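Local coordinates for G-protein alpha subunit Galpha7 (Naegleria fowleri, PDB 6NE6) that probably binds and hydrolyses GTP as the alpha subunit of a heterotrimeric G protein, switching between nucleotide states to relay signals, at residues D99-L102 with A103-I106; F135-L138 with D139-G142. All coordinates share one frame; numbering follows the deposited sequence.

Contact 1: residues D99-L102 with A103-I106; sequences DSNL and AQDI
S100 O is gripped twice by Q104. The backbone Q104 N gives it the regular helical bond at 3.0 Å, and the side-chain amide also reaches it, Q104 NE2 making a weak bond of 3.2 Å. The same NE2 comes 3.2 Å from S100 OG, a weak bond at 127° and a doubtful one, since S100 has two conformers. Q104 CG stands beside its own backbone N (chi1 -65°), which lays the chain over the S100 carbonyl; CG itself lies 3.2 Å from S100 O.

These are the first two turns of helix 100-109. D99 is its N-cap: D99 OD1 accepts from L102 N at 2.9 Å and is met nearly along its C-O axis. One residue on, A103 N donates to D99 O. The cap thus satisfies an N-H group that has no earlier helical carbonyl to bind.

A turn apart on the buried side, L102 and I106 pack obliquely, with L102 CG 3.9 Å from I106 CD1. D105 N donates to N101 O. The D105 carboxylate has its salt bridges outside, OD2 with K82 and OD1 with R79, which would favour the charged form.

L102 rests on I83 and L86 of helix 74-89. I106 also meets I83 there, and reaches I53 and M57 of helix 39-66.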
ATOM      1  N   ASP A  99     -24.244   8.817   5.118  1.00 17.04           N
ATOM      2  CA  ASP A  99     -24.967   9.135   6.339  1.00 21.52           C
ATOM      3  C   ASP A  99     -25.126   7.854   7.145  1.00 22.05           C
ATOM      4  O   ASP A  99     -24.627   6.789   6.764  1.00 20.50           O
ATOM      5  CB  ASP A  99     -26.313   9.828   6.052  1.00 20.83           C
ATOM      6  CG  ASP A  99     -27.269   8.995   5.202  1.00 33.40           C
ATOM      7  OD1 ASP A  99     -27.060   7.780   4.997  1.00 25.28           O
ATOM      8  OD2 ASP A  99     -28.272   9.580   4.735  1.00 33.92           O
ATOM      9  N   SER A 100     -25.821   7.968   8.281  1.00 25.76           N
ATOM     10  CA  SER A 100     -25.995   6.813   9.155  0.51 27.25           C
ATOM     11  C   SER A 100     -26.763   5.697   8.454  1.00 23.46           C
ATOM     12  O   SER A 100     -26.472   4.515   8.658  1.00 25.44           O
ATOM     13  CB  SER A 100     -26.705   7.235  10.440  0.51 27.09           C
ATOM     14  OG  SER A 100     -26.813   6.154  11.346  0.51 28.13           O
ATOM     15  N   ASN A 101     -27.744   6.054   7.622  1.00 24.03           N
ATOM     16  CA  ASN A 101     -28.489   5.050   6.860  1.00 24.82           C
ATOM     17  C   ASN A 101     -27.560   4.227   5.976  1.00 21.56           C
ATOM     18  O   ASN A 101     -27.684   2.998   5.893  1.00 20.72           O
ATOM     19  CB  ASN A 101     -29.556   5.722   5.997  1.00 26.60           C
ATOM     20  CG  ASN A 101     -30.677   6.318   6.813  1.00 37.84           C
ATOM     21  OD1 ASN A 101     -31.129   5.724   7.788  1.00 31.80           O
ATOM     22  ND2 ASN A 101     -31.129   7.504   6.422  1.00 41.49           N
ATOM     23  N   LEU A 102     -26.657   4.898   5.263  1.00 21.25           N
ATOM     24  CA  LEU A 102     -25.752   4.190   4.363  1.00 17.26           C
ATOM     25  C   LEU A 102     -24.792   3.303   5.139  1.00 17.47           C
ATOM     26  O   LEU A 102     -24.520   2.167   4.732  1.00 16.62           O
ATOM     27  CB  LEU A 102     -24.979   5.188   3.506  1.00 19.39           C
ATOM     28  CG  LEU A 102     -24.015   4.578   2.492  1.00 20.63           C
ATOM     29  CD1 LEU A 102     -24.783   3.703   1.538  1.00 22.51           C
ATOM     30  CD2 LEU A 102     -23.288   5.673   1.721  1.00 21.15           C
ATOM     31  N   ALA A 103     -24.245   3.821   6.242  1.00 18.32           N
ATOM     32  CA  ALA A 103     -23.363   3.012   7.073  1.00 17.88           C
ATOM     33  C   ALA A 103     -24.068   1.748   7.531  1.00 16.82           C
ATOM     34  O   ALA A 103     -23.495   0.652   7.480  1.00 16.54           O
ATOM     35  CB  ALA A 103     -22.897   3.827   8.280  1.00 21.61           C
ATOM     36  N   GLN A 104     -25.324   1.880   7.958  1.00 16.53           N
ATOM     37  CA  GLN A 104     -26.076   0.708   8.395  1.00 17.37           C
ATOM     38  C   GLN A 104     -26.318  -0.248   7.232  1.00 17.47           C
ATOM     39  O   GLN A 104     -26.234  -1.470   7.402  1.00 18.21           O
ATOM     40  CB  GLN A 104     -27.393   1.140   9.038  1.00 21.62           C
ATOM     41  CG  GLN A 104     -27.229   1.950  10.342  1.00 21.96           C
ATOM     42  CD  GLN A 104     -28.554   2.460  10.890  1.00 26.37           C
ATOM     43  OE1 GLN A 104     -29.347   1.689  11.430  1.00 25.66           O
ATOM     44  NE2 GLN A 104     -28.800   3.769  10.752  1.00 27.20           N
ATOM     45  N   ASP A 105     -26.584   0.292   6.033  1.00 16.59           N
ATOM     46  CA  ASP A 105     -26.794  -0.564   4.867  1.00 16.02           C
ATOM     47  C   ASP A 105     -25.527  -1.335   4.505  1.00 16.16           C
ATOM     48  O   ASP A 105     -25.586  -2.525   4.189  1.00 16.69           O
ATOM     49  CB  ASP A 105     -27.265   0.262   3.667  1.00 22.23           C
ATOM     50  CG  ASP A 105     -28.721   0.707   3.775  1.00 23.26           C
ATOM     51  OD1 ASP A 105     -29.520   0.068   4.500  1.00 19.66           O
ATOM     52  OD2 ASP A 105     -29.066   1.708   3.110  1.00 21.28           O
ATOM     53  N   ILE A 106     -24.371  -0.674   4.536  1.00 14.18           N
ATOM     54  CA  ILE A 106     -23.140  -1.373   4.187  1.00 12.97           C
ATOM     55  C   ILE A 106     -22.827  -2.442   5.225  1.00 12.64           C
ATOM     56  O   ILE A 106     -22.421  -3.555   4.877  1.00 13.41           O
ATOM     57  CB  ILE A 106     -21.986  -0.370   4.021  1.00 16.61           C
ATOM     58  CG1 ILE A 106     -22.249   0.524   2.799  1.00 15.89           C
ATOM     59  CG2 ILE A 106     -20.645  -1.111   3.896  1.00 13.48           C
ATOM     60  CD1 ILE A 106     -21.315   1.737   2.690  1.00 19.20           C
TER

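Contact 2: residues F135-L138 with D139-G142. With EDO (1,2-ethanediol), chain G.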
ATOM      1  N   PHE A 135     -14.803  -2.387   7.052  1.00 12.02           N
ATOM      2  CA  PHE A 135     -16.118  -2.996   7.239  1.00 11.68           C
ATOM      3  C   PHE A 135     -16.298  -3.489   8.671  1.00 12.92           C
ATOM      4  O   PHE A 135     -17.374  -3.328   9.269  1.00 15.28           O
ATOM      5  CB  PHE A 135     -16.313  -4.179   6.288  1.00 11.97           C
ATOM      6  CG  PHE A 135     -16.471  -3.820   4.827  1.00 10.89           C
ATOM      7  CD1 PHE A 135     -17.153  -2.685   4.416  1.00 11.53           C
ATOM      8  CD2 PHE A 135     -15.966  -4.683   3.854  1.00 15.91           C
ATOM      9  CE1 PHE A 135     -17.311  -2.409   3.051  1.00 12.86           C
ATOM     10  CE2 PHE A 135     -16.122  -4.413   2.499  1.00 13.41           C
ATOM     11  CZ  PHE A 135     -16.798  -3.286   2.094  1.00 12.81           C
ATOM     12  N   ASP A 136     -15.255  -4.101   9.238  1.00 13.00           N
ATOM     13  CA  ASP A 136     -15.381  -4.649  10.586  1.00 15.85           C
ATOM     14  C   ASP A 136     -15.436  -3.569  11.653  1.00 19.44           C
ATOM     15  O   ASP A 136     -15.822  -3.867  12.789  1.00 21.52           O
ATOM     16  CB  ASP A 136     -14.214  -5.586  10.904  1.00 17.80           C
ATOM     17  CG  ASP A 136     -14.342  -6.936  10.228  1.00 21.62           C
ATOM     18  OD1 ASP A 136     -15.474  -7.326   9.852  1.00 22.36           O
ATOM     19  OD2 ASP A 136     -13.299  -7.616  10.103  1.00 25.19           O
ATOM     20  N   ASN A 137     -15.016  -2.340  11.336  1.00 15.66           N
ATOM     21  CA  ASN A 137     -15.058  -1.239  12.292  1.00 19.68           C
ATOM     22  C   ASN A 137     -16.178  -0.247  12.001  1.00 18.78           C
ATOM     23  O   ASN A 137     -16.107   0.909  12.437  1.00 15.73           O
ATOM     24  CB  ASN A 137     -13.706  -0.520  12.334  1.00 19.68           C
ATOM     25  CG  ASN A 137     -12.650  -1.339  13.046  1.00 25.12           C
ATOM     26  OD1 ASN A 137     -12.636  -1.413  14.275  1.00 32.05           O
ATOM     27  ND2 ASN A 137     -11.788  -1.993  12.281  1.00 19.73           N
ATOM     28  N   LEU A 138     -17.229  -0.678  11.305  1.00 18.47           N
ATOM     29  CA  LEU A 138     -18.283   0.265  10.949  1.00 16.63           C
ATOM     30  C   LEU A 138     -19.088   0.752  12.151  1.00 19.16           C
ATOM     31  O   LEU A 138     -19.724   1.805  12.054  1.00 18.86           O
ATOM     32  CB  LEU A 138     -19.202  -0.350   9.895  1.00 16.58           C
ATOM     33  CG  LEU A 138     -18.743  -0.212   8.441  1.00 17.65           C
ATOM     34  CD1 LEU A 138     -19.644  -1.033   7.525  1.00 18.33           C
ATOM     35  CD2 LEU A 138     -18.740   1.259   8.010  1.00 17.95           C
ATOM     36  N   ASP A 139     -19.081   0.029  13.282  1.00 17.72           N
ATOM     37  CA  ASP A 139     -19.768   0.543  14.464  1.00 23.87           C
ATOM     38  C   ASP A 139     -19.192   1.887  14.882  1.00 24.53           C
ATOM     39  O   ASP A 139     -19.936   2.806  15.243  1.00 27.57           O
ATOM     40  CB  ASP A 139     -19.678  -0.459  15.618  1.00 31.18           C
ATOM     41  CG  ASP A 139     -20.589  -1.651  15.423  1.00 53.55           C
ATOM     42  OD1 ASP A 139     -21.641  -1.494  14.768  1.00 60.87           O
ATOM     43  OD2 ASP A 139     -20.252  -2.746  15.924  1.00 65.63           O
ATOM     44  N   ARG A 140     -17.865   2.023  14.822  1.00 19.20           N
ATOM     45  CA  ARG A 140     -17.200   3.284  15.136  1.00 18.48           C
ATOM     46  C   ARG A 140     -17.237   4.247  13.950  1.00 15.21           C
ATOM     47  O   ARG A 140     -17.508   5.442  14.121  1.00 20.02           O
ATOM     48  CB  ARG A 140     -15.752   3.002  15.560  1.00 22.89           C
ATOM     49  CG  ARG A 140     -14.867   4.230  15.802  1.00 21.63           C
ATOM     50  CD  ARG A 140     -13.436   3.828  16.247  1.00 21.59           C
ATOM     51  NE  ARG A 140     -12.811   2.875  15.327  1.00 18.33           N
ATOM     52  CZ  ARG A 140     -12.176   3.233  14.211  1.00 21.46           C
ATOM     53  NH1 ARG A 140     -12.070   4.518  13.905  1.00 18.26           N
ATOM     54  NH2 ARG A 140     -11.649   2.313  13.399  1.00 17.50           N
ATOM     55  N   ILE A 141     -16.940   3.744  12.743  1.00 16.96           N
ATOM     56  CA  ILE A 141     -16.772   4.616  11.579  1.00 17.86           C
ATOM     57  C   ILE A 141     -18.108   5.175  11.102  1.00 20.89           C
ATOM     58  O   ILE A 141     -18.161   6.269  10.533  1.00 18.13           O
ATOM     59  CB  ILE A 141     -16.047   3.844  10.460  1.00 16.07           C
ATOM     60  CG1 ILE A 141     -14.628   3.470  10.901  1.00 15.67           C
ATOM     61  CG2 ILE A 141     -16.039   4.632   9.135  1.00 14.58           C
ATOM     62  CD1 ILE A 141     -13.919   2.561   9.894  1.00 17.41           C
ATOM     63  N   GLY A 142     -19.200   4.441  11.307  1.00 19.28           N
ATOM     64  CA  GLY A 142     -20.524   4.876  10.894  1.00 22.33           C
ATOM     65  C   GLY A 142     -21.207   5.859  11.814  1.00 26.93           C
ATOM     66  O   GLY A 142     -22.298   6.339  11.500  1.00 26.01           O
TER
HETATM   67  C1  EDO G 406     -23.627  -0.279  11.998  1.00 36.90           C
HETATM   68  O1  EDO G 406     -25.030  -0.565  11.834  1.00 32.69           O
HETATM   69  C2  EDO G 406     -23.164   0.747  10.964  1.00 30.56           C
HETATM   70  O2  EDO G 406     -22.580   1.894  11.607  1.00 36.88           O
HETATM   71  O   HOH W   1     -18.215  -2.787  13.753  1.00 33.00           O
HETATM   72  O   HOH W   2     -13.548   0.256  16.115  1.00 22.96           O
HETATM   73  O   HOH W   3     -10.091   0.264  15.030  1.00 31.58           O
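N137 O receives I141 N at 3.0 Å, in the carbonyl plane, and R140 N in a weak bond. L138 O takes G142 N at 2.8 Å, with the donor tilted 33° from the carbonyl plane. These backbone bonds belong to the short helix 138-141 and its end. The hydroxyl O2 of a bound 1,2-ethanediol, probably from the crystallisation liquor, donates to the same L138 O at 2.9 Å, so this carbonyl has two partners.

Water bridges three places. N137 and R140 lie side by side and point the same way, their amide and guanidinium planes 55° apart. One water donates to N137 OD1 at 2.6 Å and accepts from R140 NE; a second links N137 OD1 to R140 NH2 through weak bonds. The bend of the arginine chain at chi3 (53°) brings the guanidinium back beside N137. Its NH1 forms a salt bridge with D152, while N137 ND2 binds Y133 O. The third water joins backbone atoms, D136 O and D139 N.

N137 sits at a break between two helices. It is the first residue to leave helical angles after helix 131-136, and it holds the N-cap position of helix 138-141, although its side chain makes no capping bond. Both helices lie in what is, by family, the helical domain of a G-alpha subunit.

Carbon atoms make the remaining contacts. I141 CD1 approaches N137 CB at 3.9 Å, and I141 CG1 lies over one face of the R140 guanidinium, offset toward its rim. The buried L138 packs on W98 and on A107 of helix 100-109.

In the fold
Contacts 1 and 2 follow one another along the chain and lie about 10 Å apart between centres. They touch directly, and the touching is apolar. I106 CG2 of contact 1 meets F135 CE1 at 3.7 Å and L138 CD1 at 3.8 Å. A103 CB packs on G142 CA at 3.7 Å. Helix 100-109 therefore lies against both 131-136 and 138-141. F135 too packs on helix 39-66. Both contacts are on the same side of the chain's centre, their own centres about 27 and 21 Å from it. They belong to what is, by family, the helical domain, apart from the sheet that carries the probable P-loop.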